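NADH dehydrogenase, putative (Plasmodium falciparum, PDB 5JWC) probably oxidises NADH and passes the electrons through a bound FAD to ubiquinone, as a type II NADH dehydrogenase that is a target of antimalarial quinolones. Local coordinates at residues 325-330 with 344-349; 45-50 with 437-442; 143-148 with 293-298; 127-132 with 335-340. One frame throughout, in Å; residues are numbered along the deposited sequence.

Contact 1 of 4, residues 325-330 with 344-349; sequences EKLRVI and KKIQPK
E325 lays its carboxylate over the start of K349: OE1 takes the backbone N-H of K349 at 2.9 Å. The bond is bent, 143° at the hydrogen, and reaches the oxygen from above the carboxylate plane. With CG set between its own backbone N and carbonyl carbon (chi1 66°) and a second bend at chi2 (-77°), the glutamate turns its carboxylate to K349 N. Nearer the backbone, its CB rests against P348 CB. K349 carries an opposite charge, but its NZ stays 4.5 Å from E325 OE2, too far for a salt bridge. I346 puts CG2 against E325 CA, while its CD1 makes an apolar contact with L327 CD2 at 3.7 Å; at the far end I330 CD1 touches Q347 CB. Q347 bends at chi2, and its NE2 donates to the carbonyl of the next residue, P348 O. The loop 325-330 thus packs against strand 344-346 and the turn after it, close to the FAD-binding region. K344 beside L327 is salt-bridged to E430 of helix 424-440. Since E325 is buried, the N-H of K349 and the nearby ammonium probably help to stabilise its negative charge.

Contact 2 of 4, residues 45-50 with 437-442; sequences LNIDFK and VFNNFI
N439 turns its amide to the chain that leaves helix 38-46 and grips that backbone with both ends. Its ND2 donates a hydrogen bond to N46 O at 2.8 Å, the acceptor lying almost in the plane of the amide, and its OD1 receives the N-H of D48, also at 2.8 Å. Both bonds are fairly straight, about 155° at the hydrogen. The torsion places CG beside the backbone N of N439 (chi1 -67°), and the two bonds, to the residues on either side of I47, fix the rotation of the amide. I47 passes across the amide and the root of F438: its CD1 lies 3.3 Å from N439 OD1 and 3.6 Å from F438 CB, meeting the phenyl ring obliquely. The N46 amide is turned 55° from that of N439, and its ND2 bonds instead to S435 a turn earlier on helix 424-440. Beyond these bonds, D48 forms an Asx turn, its OD1 taking K50 N at 2.8 Å. The last turn of helix 424-440 is thereby joined to the end of helix 38-46, the helix that follows the FAD-binding GxGxxG turn, while the F438 ring meets Y131 and Y338 edge-to-face. The N439 amide is used in opposite senses at its two ends, NH2 to a carbonyl and C=O to an N-H, which settles which way round it sits.

Contact 3 of 4, residues 143-148 with 293-298; sequences FNINGV and LIWASG
The W295 indole takes V148 on one face, with CG2 4.0 Å from the centre of the five-membered ring and only 16° off its normal, a CH-pi contact. On the opposite face lies S297 OG, offset toward the rim. Along the edge, near the ring plane, I145 CD1 touches CH2 at 3.8 Å, and F143 CD2 approaches CZ2 more loosely at 4.3 Å. V148 crosses the indole at about a right angle and also brings CG1 to CH2, so both of its methyls bear on the aromatic system. The tryptophan is carried out to this group by an extended first torsion, CG lying opposite the backbone N (chi1 -157°). W295 ends strand 292-295 of the parallel five-stranded sheet that also contains 190-194, the strand leading into the second GxGxxG turn, a pattern consistent with the NADH-binding Rossmann-type domain of this family. Facing it, residues 145-148 make a type II beta turn that leads through G147, the N-cap, into helix 148-151. At the backbone angles of G147 a CB would be jammed against the preceding carbonyl O, which calls for glycine. The weak bond from W295 NE1 to the carbonyl of N141 ties the indole to the chain just before F143. Beyond the tryptophan, the F143 ring reaches G298, its CZ lying 4.1 Å from G298 CA, an oblique approach.

Contact 4 of 4, residues 127-132 with 335-340; sequences LFYDYL and NNIYAI
Parallel beta pairing joins these segments at one margin of the sheet that holds the FAD-binding GxGxxG turn: strand 131-134 pairs with 337-339, the outermost strand on that side. L132 bridges I337, and its backbone is bonded both ways, its N-H to N336 O at 3.0 Å and its carbonyl to Y338 N at 2.8 Å. The second bond is almost linear (178° at the hydrogen). On the face they share, L132 CD2 packs on I337 CG2. Y129, raised by CG sitting between its backbone N and carbonyl carbon (chi1 64°), extends across the same region: its OH comes 3.4 Å from I337 CD1, while L132 CB lies against one face of its ring. N336 stands beside the tyrosine, its amide turned 49° from that ring, and its ND2 makes a weak bond to D130 O at 3.4 Å. The Y131 ring lies obliquely beside N336, CD1 4.0 Å from its CB, and also meets the edge of Y338. Helix 424-440 covers Y131 and Y338. D130 turns its carboxylate instead to the N-H of K30. Just past the strand, I340 and G137 belong to a magnesium site. With two strong backbone bonds and only a weak amide link before them, main-chain pairing carries the polar part of this junction, with apolar contacts on the L132/I337 face.

Overall arrangement
Contacts 1 and 4 are largely buried and meet directly: strand 337-339, paired in contact 4, is also bonded through V329 and L327 to the loop of contact 1. Contact 2, only partly buried, lies at the outer end of the same region, with its centre about 14 Å from that of contact 4, which it touches through F438 on Y131 and Y338. Contact 3 sits apart in the other sheet, on the far side of the chain's centre from contact 2, and is also partly buried. Their chemistry differs accordingly: main-chain pairing in contact 4, a carboxylate-to-backbone hydrogen bond in contact 1, a side-chain amide bonded at both ends to backbone in contact 2, and apolar and aromatic packing with no hydrogen bond between the two segments in contact 3.

Contact 1 of 4, residues 325-330 with 344-349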
loop_
_atom_site.group_PDB
_atom_site.type_symbol
_atom_site.label_atom_id
_atom_site.label_comp_id
_atom_site.label_asym_id
_atom_site.label_seq_id
_atom_site.Cartn_x
_atom_site.Cartn_y
_atom_site.Cartn_z
ATOM N N GLU A 325 41.449 3.928 6.256
ATOM C CA GLU A 325 41.310 4.476 4.909
ATOM C C GLU A 325 40.886 3.438 3.881
ATOM O O GLU A 325 40.561 3.775 2.737
ATOM C CB GLU A 325 42.616 5.146 4.476
ATOM C CG GLU A 325 43.831 4.195 4.292
ATOM C CD GLU A 325 44.492 3.747 5.593
ATOM O OE1 GLU A 325 44.141 4.247 6.682
ATOM O OE2 GLU A 325 45.382 2.877 5.523
ATOM N N LYS A 326 40.863 2.174 4.302
ATOM C CA LYS A 326 40.479 1.075 3.424
ATOM C C LYS A 326 39.142 0.483 3.869
ATOM O O LYS A 326 38.718 -0.561 3.364
ATOM C CB LYS A 326 41.577 0.001 3.412
ATOM C CG LYS A 326 42.775 0.376 2.555
ATOM C CD LYS A 326 43.977 -0.529 2.834
ATOM C CE LYS A 326 45.170 -0.108 1.984
ATOM N NZ LYS A 326 46.443 -0.806 2.376
ATOM N N LEU A 327 38.520 1.172 4.829
ATOM C CA LEU A 327 37.180 0.902 5.362
ATOM C C LEU A 327 37.166 -0.275 6.328
ATOM O O LEU A 327 36.096 -0.792 6.658
ATOM C CB LEU A 327 36.150 0.677 4.232
ATOM C CG LEU A 327 36.018 1.807 3.218
ATOM C CD1 LEU A 327 34.872 1.577 2.225
ATOM C CD2 LEU A 327 35.823 3.127 3.950
ATOM N N ARG A 328 38.352 -0.681 6.789
ATOM C CA ARG A 328 38.458 -1.741 7.796
ATOM C C ARG A 328 38.211 -1.196 9.188
ATOM O O ARG A 328 38.786 -0.186 9.566
ATOM C CB ARG A 328 39.843 -2.413 7.734
ATOM C CG ARG A 328 40.108 -3.059 6.384
ATOM C CD ARG A 328 41.521 -3.596 6.238
ATOM N NE ARG A 328 42.513 -2.560 6.495
ATOM C CZ ARG A 328 43.823 -2.765 6.477
ATOM N NH1 ARG A 328 44.651 -1.759 6.725
ATOM N NH2 ARG A 328 44.302 -3.971 6.205
ATOM N N VAL A 329 37.347 -1.858 9.950
ATOM C CA VAL A 329 37.095 -1.463 11.323
ATOM C C VAL A 329 38.390 -1.521 12.137
ATOM O O VAL A 329 39.131 -2.495 12.050
ATOM C CB VAL A 329 36.038 -2.358 11.975
ATOM C CG1 VAL A 329 35.915 -2.042 13.471
ATOM C CG2 VAL A 329 34.676 -2.182 11.257
ATOM N N ILE A 330 38.661 -0.468 12.902
ATOM C CA ILE A 330 39.922 -0.329 13.637
ATOM C C ILE A 330 39.863 -1.080 14.975
ATOM O O ILE A 330 38.875 -0.988 15.699
ATOM C CB ILE A 330 40.247 1.170 13.883
ATOM C CG1 ILE A 330 40.508 1.895 12.552
ATOM C CG2 ILE A 330 41.436 1.335 14.838
ATOM C CD1 ILE A 330 40.625 3.425 12.677
ATOM N N LYS A 344 29.503 4.609 10.075
ATOM C CA LYS A 344 30.950 4.708 10.251
ATOM C C LYS A 344 31.499 6.118 10.008
ATOM O O LYS A 344 30.855 6.948 9.354
ATOM C CB LYS A 344 31.669 3.711 9.329
ATOM C CG LYS A 344 31.543 4.026 7.840
ATOM C CD LYS A 344 32.713 4.840 7.300
ATOM C CE LYS A 344 32.534 5.177 5.819
ATOM N NZ LYS A 344 31.317 6.023 5.544
ATOM N N LYS A 345 32.707 6.347 10.521
ATOM C CA LYS A 345 33.541 7.488 10.146
ATOM C C LYS A 345 34.948 6.964 9.818
ATOM O O LYS A 345 35.415 6.010 10.442
ATOM C CB LYS A 345 33.619 8.515 11.282
ATOM C CG LYS A 345 32.377 9.416 11.456
ATOM C CD LYS A 345 31.912 10.077 10.153
ATOM C CE LYS A 345 30.515 10.741 10.308
ATOM N NZ LYS A 345 29.963 11.275 8.992
ATOM N N ILE A 346 35.605 7.556 8.825
ATOM C CA ILE A 346 36.949 7.141 8.438
ATOM C C ILE A 346 38.018 7.888 9.258
ATOM O O ILE A 346 37.971 9.113 9.376
ATOM C CB ILE A 346 37.199 7.388 6.931
ATOM C CG1 ILE A 346 36.177 6.613 6.080
ATOM C CG2 ILE A 346 38.641 7.006 6.544
ATOM C CD1 ILE A 346 36.416 6.734 4.596
ATOM N N GLN A 347 38.957 7.144 9.840
ATOM C CA GLN A 347 40.127 7.729 10.487
ATOM C C GLN A 347 41.355 7.217 9.752
ATOM O O GLN A 347 41.807 6.097 10.001
ATOM C CB GLN A 347 40.185 7.370 11.975
ATOM C CG GLN A 347 41.530 7.735 12.629
ATOM C CD GLN A 347 41.857 9.231 12.506
ATOM O OE1 GLN A 347 41.231 10.064 13.168
ATOM N NE2 GLN A 347 42.819 9.575 11.637
ATOM N N PRO A 348 41.871 8.008 8.801
ATOM C CA PRO A 348 42.903 7.492 7.904
ATOM C C PRO A 348 44.257 7.383 8.583
ATOM O O PRO A 348 44.458 7.971 9.646
ATOM C CB PRO A 348 42.957 8.532 6.788
ATOM C CG PRO A 348 42.544 9.790 7.470
ATOM C CD PRO A 348 41.497 9.394 8.471
ATOM N N LYS A 349 45.147 6.619 7.959
ATOM C CA LYS A 349 46.541 6.548 8.357
ATOM C C LYS A 349 47.107 7.966 8.411
ATOM O O LYS A 349 46.922 8.743 7.479
ATOM C CB LYS A 349 47.330 5.685 7.371
ATOM C CG LYS A 349 48.807 5.541 7.722
ATOM C CD LYS A 349 49.569 4.895 6.581
ATOM C CE LYS A 349 49.200 3.430 6.433
ATOM N NZ LYS A 349 49.909 2.806 5.285
#

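Contact 2 of 4, residues 45-50 with 437-442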
loop_
_atom_site.group_PDB
_atom_site.type_symbol
_atom_site.label_atom_id
_atom_site.label_comp_id
_atom_site.label_asym_id
_atom_site.label_seq_id
_atom_site.Cartn_x
_atom_site.Cartn_y
_atom_site.Cartn_z
ATOM N N LEU A 45 24.889 -5.754 -5.171
ATOM C CA LEU A 45 24.745 -5.622 -6.606
ATOM C C LEU A 45 26.061 -5.863 -7.336
ATOM O O LEU A 45 26.041 -6.251 -8.490
ATOM C CB LEU A 45 24.192 -4.249 -7.011
ATOM C CG LEU A 45 22.708 -4.009 -6.694
ATOM C CD1 LEU A 45 22.259 -2.605 -7.151
ATOM C CD2 LEU A 45 21.762 -5.123 -7.163
ATOM N N ASN A 46 27.195 -5.626 -6.680
ATOM C CA ASN A 46 28.489 -5.678 -7.378
ATOM C C ASN A 46 29.445 -6.812 -6.973
ATOM O O ASN A 46 30.401 -7.091 -7.694
ATOM C CB ASN A 46 29.217 -4.333 -7.212
ATOM C CG ASN A 46 30.436 -4.208 -8.113
ATOM O OD1 ASN A 46 30.338 -4.339 -9.337
ATOM N ND2 ASN A 46 31.592 -3.916 -7.508
ATOM N N ILE A 47 29.200 -7.452 -5.837
ATOM C CA ILE A 47 30.110 -8.476 -5.341
ATOM C C ILE A 47 29.994 -9.734 -6.218
ATOM O O ILE A 47 28.897 -10.109 -6.636
ATOM C CB ILE A 47 29.831 -8.797 -3.866
ATOM C CG1 ILE A 47 30.938 -9.683 -3.279
ATOM C CG2 ILE A 47 28.418 -9.392 -3.676
ATOM C CD1 ILE A 47 32.333 -9.029 -3.325
ATOM N N ASP A 48 31.130 -10.336 -6.553
ATOM C CA ASP A 48 31.140 -11.515 -7.420
ATOM C C ASP A 48 30.661 -12.760 -6.674
ATOM O O ASP A 48 31.366 -13.284 -5.806
ATOM C CB ASP A 48 32.542 -11.748 -7.984
ATOM C CG ASP A 48 32.545 -12.688 -9.187
ATOM O OD1 ASP A 48 31.730 -13.632 -9.220
ATOM O OD2 ASP A 48 33.372 -12.475 -10.106
ATOM N N PHE A 49 29.475 -13.246 -7.024
ATOM C CA PHE A 49 28.911 -14.425 -6.371
ATOM C C PHE A 49 29.684 -15.705 -6.717
ATOM O O PHE A 49 29.582 -16.698 -6.012
ATOM C CB PHE A 49 27.435 -14.602 -6.747
ATOM C CG PHE A 49 26.522 -13.571 -6.140
ATOM C CD1 PHE A 49 26.855 -12.936 -4.956
ATOM C CD2 PHE A 49 25.332 -13.232 -6.762
ATOM C CE1 PHE A 49 26.007 -11.974 -4.401
ATOM C CE2 PHE A 49 24.480 -12.277 -6.209
ATOM C CZ PHE A 49 24.817 -11.652 -5.039
ATOM N N LYS A 50 30.441 -15.685 -7.806
ATOM C CA LYS A 50 31.284 -16.831 -8.139
ATOM C C LYS A 50 32.470 -16.929 -7.176
ATOM O O LYS A 50 32.835 -18.025 -6.742
ATOM C CB LYS A 50 31.781 -16.739 -9.584
ATOM C CG LYS A 50 32.521 -17.981 -10.083
ATOM C CD LYS A 50 32.767 -17.892 -11.591
ATOM C CE LYS A 50 33.318 -19.200 -12.162
ATOM N NZ LYS A 50 33.269 -19.194 -13.658
ATOM N N VAL A 437 37.163 -4.094 -4.396
ATOM C CA VAL A 437 38.368 -4.550 -3.703
ATOM C C VAL A 437 38.312 -6.063 -3.461
ATOM O O VAL A 437 39.316 -6.773 -3.652
ATOM C CB VAL A 437 38.584 -3.824 -2.362
ATOM C CG1 VAL A 437 39.648 -4.537 -1.540
ATOM C CG2 VAL A 437 39.045 -2.391 -2.609
ATOM N N PHE A 438 37.142 -6.557 -3.064
ATOM C CA PHE A 438 36.959 -7.998 -2.884
ATOM C C PHE A 438 37.042 -8.767 -4.201
ATOM O O PHE A 438 37.673 -9.831 -4.256
ATOM C CB PHE A 438 35.636 -8.298 -2.188
ATOM C CG PHE A 438 35.704 -8.201 -0.697
ATOM C CD1 PHE A 438 36.050 -9.306 0.066
ATOM C CD2 PHE A 438 35.442 -7.008 -0.053
ATOM C CE1 PHE A 438 36.113 -9.224 1.441
ATOM C CE2 PHE A 438 35.511 -6.910 1.325
ATOM C CZ PHE A 438 35.842 -8.019 2.078
ATOM N N ASN A 439 36.464 -8.218 -5.263
ATOM C CA ASN A 439 36.487 -8.896 -6.555
ATOM C C ASN A 439 37.869 -8.970 -7.206
ATOM O O ASN A 439 38.193 -9.967 -7.853
ATOM C CB ASN A 439 35.539 -8.227 -7.560
ATOM C CG ASN A 439 34.054 -8.375 -7.179
ATOM O OD1 ASN A 439 33.696 -9.206 -6.352
ATOM N ND2 ASN A 439 33.194 -7.565 -7.806
ATOM N N ASN A 440 38.663 -7.911 -7.067
ATOM C CA ASN A 440 39.842 -7.746 -7.919
ATOM C C ASN A 440 41.176 -7.499 -7.218
ATOM O O ASN A 440 42.199 -7.309 -7.869
ATOM C CB ASN A 440 39.583 -6.603 -8.892
ATOM C CG ASN A 440 38.508 -6.937 -9.897
ATOM O OD1 ASN A 440 38.485 -8.035 -10.466
ATOM N ND2 ASN A 440 37.600 -6.000 -10.117
ATOM N N PHE A 441 41.172 -7.495 -5.893
ATOM C CA PHE A 441 42.383 -7.236 -5.145
ATOM C C PHE A 441 42.612 -8.319 -4.098
ATOM O O PHE A 441 43.679 -8.935 -4.068
ATOM C CB PHE A 441 42.332 -5.851 -4.480
ATOM C CG PHE A 441 42.458 -4.689 -5.454
ATOM C CD1 PHE A 441 43.662 -4.025 -5.610
ATOM C CD2 PHE A 441 41.371 -4.264 -6.206
ATOM C CE1 PHE A 441 43.784 -2.961 -6.493
ATOM C CE2 PHE A 441 41.489 -3.196 -7.098
ATOM C CZ PHE A 441 42.699 -2.545 -7.237
ATOM N N ILE A 442 41.614 -8.572 -3.254
ATOM C CA ILE A 442 41.755 -9.594 -2.218
ATOM C C ILE A 442 41.953 -11.010 -2.817
ATOM O O ILE A 442 41.221 -11.429 -3.714
ATOM C CB ILE A 442 40.549 -9.573 -1.266
ATOM C CG1 ILE A 442 40.503 -8.227 -0.523
ATOM C CG2 ILE A 442 40.646 -10.689 -0.256
ATOM C CD1 ILE A 442 39.353 -8.092 0.424
#

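Contact 3 of 4, residues 143-148 with 293-298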
loop_
_atom_site.group_PDB
_atom_site.type_symbol
_atom_site.label_atom_id
_atom_site.label_comp_id
_atom_site.label_asym_id
_atom_site.label_seq_id
_atom_site.Cartn_x
_atom_site.Cartn_y
_atom_site.Cartn_z
ATOM N N PHE A 143 16.802 13.928 19.996
ATOM C CA PHE A 143 17.553 14.826 20.876
ATOM C C PHE A 143 16.994 14.810 22.311
ATOM O O PHE A 143 17.173 15.758 23.064
ATOM C CB PHE A 143 17.547 16.253 20.311
ATOM C CG PHE A 143 18.035 16.346 18.885
ATOM C CD1 PHE A 143 19.135 15.613 18.460
ATOM C CD2 PHE A 143 17.377 17.144 17.962
ATOM C CE1 PHE A 143 19.581 15.693 17.145
ATOM C CE2 PHE A 143 17.816 17.226 16.643
ATOM C CZ PHE A 143 18.916 16.500 16.239
ATOM N N ASN A 144 16.300 13.728 22.663
ATOM C CA ASN A 144 15.661 13.559 23.965
ATOM C C ASN A 144 14.686 14.683 24.291
ATOM O O ASN A 144 14.361 14.895 25.450
ATOM C CB ASN A 144 16.704 13.456 25.083
ATOM C CG ASN A 144 17.589 12.233 24.945
ATOM O OD1 ASN A 144 18.812 12.346 24.824
ATOM N ND2 ASN A 144 16.972 11.055 24.952
ATOM N N ILE A 145 14.233 15.401 23.268
ATOM C CA ILE A 145 13.241 16.449 23.446
ATOM C C ILE A 145 11.937 15.789 23.842
ATOM O O ILE A 145 11.478 14.845 23.194
ATOM C CB ILE A 145 13.070 17.297 22.173
ATOM C CG1 ILE A 145 14.406 17.930 21.796
ATOM C CG2 ILE A 145 12.006 18.375 22.371
ATOM C CD1 ILE A 145 14.397 18.599 20.453
ATOM N N ASN A 146 11.383 16.244 24.957
ATOM C CA ASN A 146 10.181 15.651 25.510
ATOM C C ASN A 146 9.056 15.634 24.487
ATOM O O ASN A 146 8.730 16.668 23.900
ATOM C CB ASN A 146 9.756 16.418 26.763
ATOM C CG ASN A 146 8.454 15.918 27.341
ATOM O OD1 ASN A 146 8.350 14.760 27.764
ATOM N ND2 ASN A 146 7.442 16.791 27.368
ATOM N N GLY A 147 8.496 14.448 24.251
ATOM C CA GLY A 147 7.301 14.318 23.434
ATOM C C GLY A 147 7.451 14.037 21.941
ATOM O O GLY A 147 6.463 13.705 21.278
ATOM N N VAL A 148 8.644 14.196 21.374
ATOM C CA VAL A 148 8.748 13.943 19.937
ATOM C C VAL A 148 8.613 12.451 19.597
ATOM O O VAL A 148 7.971 12.112 18.609
ATOM C CB VAL A 148 10.042 14.589 19.289
ATOM C CG1 VAL A 148 10.881 15.358 20.262
ATOM C CG2 VAL A 148 10.782 13.657 18.335
ATOM N N LEU A 293 2.734 16.677 13.092
ATOM C CA LEU A 293 4.101 17.134 13.336
ATOM C C LEU A 293 5.087 16.157 12.710
ATOM O O LEU A 293 5.111 14.978 13.060
ATOM C CB LEU A 293 4.385 17.266 14.834
ATOM C CG LEU A 293 5.785 17.733 15.250
ATOM C CD1 LEU A 293 6.066 19.138 14.736
ATOM C CD2 LEU A 293 5.900 17.688 16.774
ATOM N N ILE A 294 5.897 16.653 11.780
ATOM C CA ILE A 294 6.835 15.810 11.057
ATOM C C ILE A 294 8.262 16.140 11.475
ATOM O O ILE A 294 8.697 17.287 11.372
ATOM C CB ILE A 294 6.655 15.972 9.539
ATOM C CG1 ILE A 294 5.291 15.424 9.132
ATOM C CG2 ILE A 294 7.767 15.252 8.755
ATOM C CD1 ILE A 294 4.760 15.979 7.821
ATOM N N TRP A 295 8.981 15.132 11.962
ATOM C CA TRP A 295 10.347 15.319 12.431
ATOM C C TRP A 295 11.334 14.857 11.354
ATOM O O TRP A 295 11.582 13.662 11.192
ATOM C CB TRP A 295 10.570 14.544 13.735
ATOM C CG TRP A 295 11.695 15.053 14.582
ATOM C CD1 TRP A 295 12.989 14.575 14.630
ATOM C CD2 TRP A 295 11.629 16.123 15.526
ATOM N NE1 TRP A 295 13.722 15.300 15.544
ATOM C CE2 TRP A 295 12.908 16.245 16.111
ATOM C CE3 TRP A 295 10.612 16.988 15.940
ATOM C CZ2 TRP A 295 13.186 17.202 17.081
ATOM C CZ3 TRP A 295 10.897 17.929 16.912
ATOM C CH2 TRP A 295 12.168 18.029 17.465
ATOM N N ALA A 296 11.901 15.807 10.616
ATOM C CA ALA A 296 12.584 15.454 9.378
ATOM C C ALA A 296 14.083 15.319 9.562
ATOM O O ALA A 296 14.789 14.965 8.623
ATOM C CB ALA A 296 12.277 16.491 8.286
ATOM N N SER A 297 14.548 15.561 10.781
ATOM C CA SER A 297 15.969 15.696 11.077
ATOM C C SER A 297 16.438 14.793 12.222
ATOM O O SER A 297 15.676 14.477 13.131
ATOM C CB SER A 297 16.272 17.161 11.414
ATOM O OG SER A 297 15.329 17.671 12.362
ATOM N N GLY A 298 17.699 14.371 12.161
ATOM C CA GLY A 298 18.336 13.711 13.286
ATOM C C GLY A 298 18.724 12.250 13.140
ATOM O O GLY A 298 17.873 11.363 12.993
#

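Contact 4 of 4, residues 127-132 with 335-340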
loop_
_atom_site.group_PDB
_atom_site.type_symbol
_atom_site.label_atom_id
_atom_site.label_comp_id
_atom_site.label_asym_id
_atom_site.label_seq_id
_atom_site.Cartn_x
_atom_site.Cartn_y
_atom_site.Cartn_z
ATOM N N LEU A 127 25.620 -17.189 13.346
ATOM C CA LEU A 127 26.134 -17.300 11.985
ATOM C C LEU A 127 27.617 -16.972 11.926
ATOM O O LEU A 127 28.054 -15.971 12.474
ATOM C CB LEU A 127 25.354 -16.378 11.038
ATOM C CG LEU A 127 23.863 -16.702 10.876
ATOM C CD1 LEU A 127 23.123 -15.597 10.143
ATOM C CD2 LEU A 127 23.697 -18.033 10.150
ATOM N N PHE A 128 28.384 -17.819 11.252
ATOM C CA PHE A 128 29.809 -17.621 11.115
ATOM C C PHE A 128 30.136 -16.892 9.821
ATOM O O PHE A 128 29.402 -17.006 8.846
ATOM C CB PHE A 128 30.538 -18.965 11.150
ATOM C CG PHE A 128 30.597 -19.582 12.517
ATOM C CD1 PHE A 128 31.613 -19.249 13.398
ATOM C CD2 PHE A 128 29.643 -20.501 12.920
ATOM C CE1 PHE A 128 31.669 -19.813 14.658
ATOM C CE2 PHE A 128 29.695 -21.073 14.180
ATOM C CZ PHE A 128 30.708 -20.724 15.050
ATOM N N TYR A 129 31.252 -16.170 9.807
ATOM C CA TYR A 129 31.677 -15.443 8.612
ATOM C C TYR A 129 33.186 -15.483 8.432
ATOM O O TYR A 129 33.922 -15.634 9.394
ATOM C CB TYR A 129 31.210 -13.976 8.676
ATOM C CG TYR A 129 31.837 -13.186 9.812
ATOM C CD1 TYR A 129 33.090 -12.602 9.675
ATOM C CD2 TYR A 129 31.163 -13.012 11.008
ATOM C CE1 TYR A 129 33.662 -11.889 10.711
ATOM C CE2 TYR A 129 31.720 -12.295 12.046
ATOM C CZ TYR A 129 32.969 -11.739 11.893
ATOM O OH TYR A 129 33.517 -11.030 12.932
ATOM N N ASP A 130 33.640 -15.308 7.196
ATOM C CA ASP A 130 35.042 -15.016 6.916
ATOM C C ASP A 130 35.287 -13.497 6.827
ATOM O O ASP A 130 36.326 -12.991 7.255
ATOM C CB ASP A 130 35.464 -15.708 5.629
ATOM C CG ASP A 130 35.411 -17.222 5.757
ATOM O OD1 ASP A 130 35.975 -17.737 6.741
ATOM O OD2 ASP A 130 34.768 -17.879 4.914
ATOM N N TYR A 131 34.334 -12.784 6.238
ATOM C CA TYR A 131 34.355 -11.319 6.229
ATOM C C TYR A 131 32.991 -10.782 6.605
ATOM O O TYR A 131 31.962 -11.350 6.224
ATOM C CB TYR A 131 34.738 -10.775 4.860
ATOM C CG TYR A 131 36.095 -11.185 4.367
ATOM C CD1 TYR A 131 37.240 -10.524 4.786
ATOM C CD2 TYR A 131 36.233 -12.243 3.483
ATOM C CE1 TYR A 131 38.495 -10.908 4.318
ATOM C CE2 TYR A 131 37.461 -12.631 3.022
ATOM C CZ TYR A 131 38.591 -11.965 3.434
ATOM O OH TYR A 131 39.816 -12.383 2.956
ATOM N N LEU A 132 32.991 -9.665 7.322
ATOM C CA LEU A 132 31.764 -9.014 7.727
ATOM C C LEU A 132 31.727 -7.569 7.201
ATOM O O LEU A 132 32.643 -6.773 7.469
ATOM C CB LEU A 132 31.636 -9.032 9.236
ATOM C CG LEU A 132 30.346 -8.476 9.826
ATOM C CD1 LEU A 132 29.116 -9.278 9.378
ATOM C CD2 LEU A 132 30.460 -8.421 11.334
ATOM N N ASN A 335 41.512 -7.956 10.756
ATOM C CA ASN A 335 41.180 -7.057 9.648
ATOM C C ASN A 335 40.134 -7.633 8.701
ATOM O O ASN A 335 40.240 -7.472 7.478
ATOM C CB ASN A 335 42.420 -6.708 8.835
ATOM C CG ASN A 335 43.388 -5.863 9.596
ATOM O OD1 ASN A 335 43.001 -5.076 10.456
ATOM N ND2 ASN A 335 44.667 -6.024 9.293
ATOM N N ASN A 336 39.147 -8.323 9.254
ATOM C CA ASN A 336 38.167 -8.997 8.422
ATOM C C ASN A 336 36.760 -8.427 8.634
ATOM O O ASN A 336 35.783 -8.952 8.101
ATOM C CB ASN A 336 38.185 -10.511 8.690
ATOM C CG ASN A 336 37.821 -10.862 10.115
ATOM O OD1 ASN A 336 37.825 -10.015 11.001
ATOM N ND2 ASN A 336 37.479 -12.124 10.344
ATOM N N ILE A 337 36.665 -7.347 9.404
ATOM C CA ILE A 337 35.423 -6.590 9.507
ATOM C C ILE A 337 35.555 -5.218 8.822
ATOM O O ILE A 337 36.513 -4.482 9.074
ATOM C CB ILE A 337 35.005 -6.413 10.975
ATOM C CG1 ILE A 337 34.930 -7.783 11.665
ATOM C CG2 ILE A 337 33.645 -5.676 11.095
ATOM C CD1 ILE A 337 34.423 -7.719 13.077
ATOM N N TYR A 338 34.603 -4.901 7.938
ATOM C CA TYR A 338 34.547 -3.618 7.238
ATOM C C TYR A 338 33.241 -2.914 7.608
ATOM O O TYR A 338 32.283 -3.555 8.044
ATOM C CB TYR A 338 34.605 -3.795 5.715
ATOM C CG TYR A 338 35.912 -4.321 5.165
ATOM C CD1 TYR A 338 36.801 -3.476 4.519
ATOM C CD2 TYR A 338 36.241 -5.677 5.263
ATOM C CE1 TYR A 338 37.983 -3.942 3.998
ATOM C CE2 TYR A 338 37.444 -6.163 4.741
ATOM C CZ TYR A 338 38.305 -5.283 4.116
ATOM O OH TYR A 338 39.489 -5.707 3.591
ATOM N N ALA A 339 33.201 -1.595 7.462
ATOM C CA ALA A 339 31.949 -0.865 7.661
ATOM C C ALA A 339 31.846 0.230 6.622
ATOM O O ALA A 339 32.863 0.831 6.248
ATOM C CB ALA A 339 31.861 -0.297 9.051
ATOM N N ILE A 340 30.632 0.472 6.136
ATOM C CA ILE A 340 30.412 1.475 5.090
ATOM C C ILE A 340 29.127 2.238 5.377
ATOM O O ILE A 340 28.272 1.758 6.130
ATOM C CB ILE A 340 30.310 0.833 3.689
ATOM C CG1 ILE A 340 29.113 -0.119 3.618
ATOM C CG2 ILE A 340 31.585 0.083 3.329
ATOM C CD1 ILE A 340 29.010 -0.848 2.240
#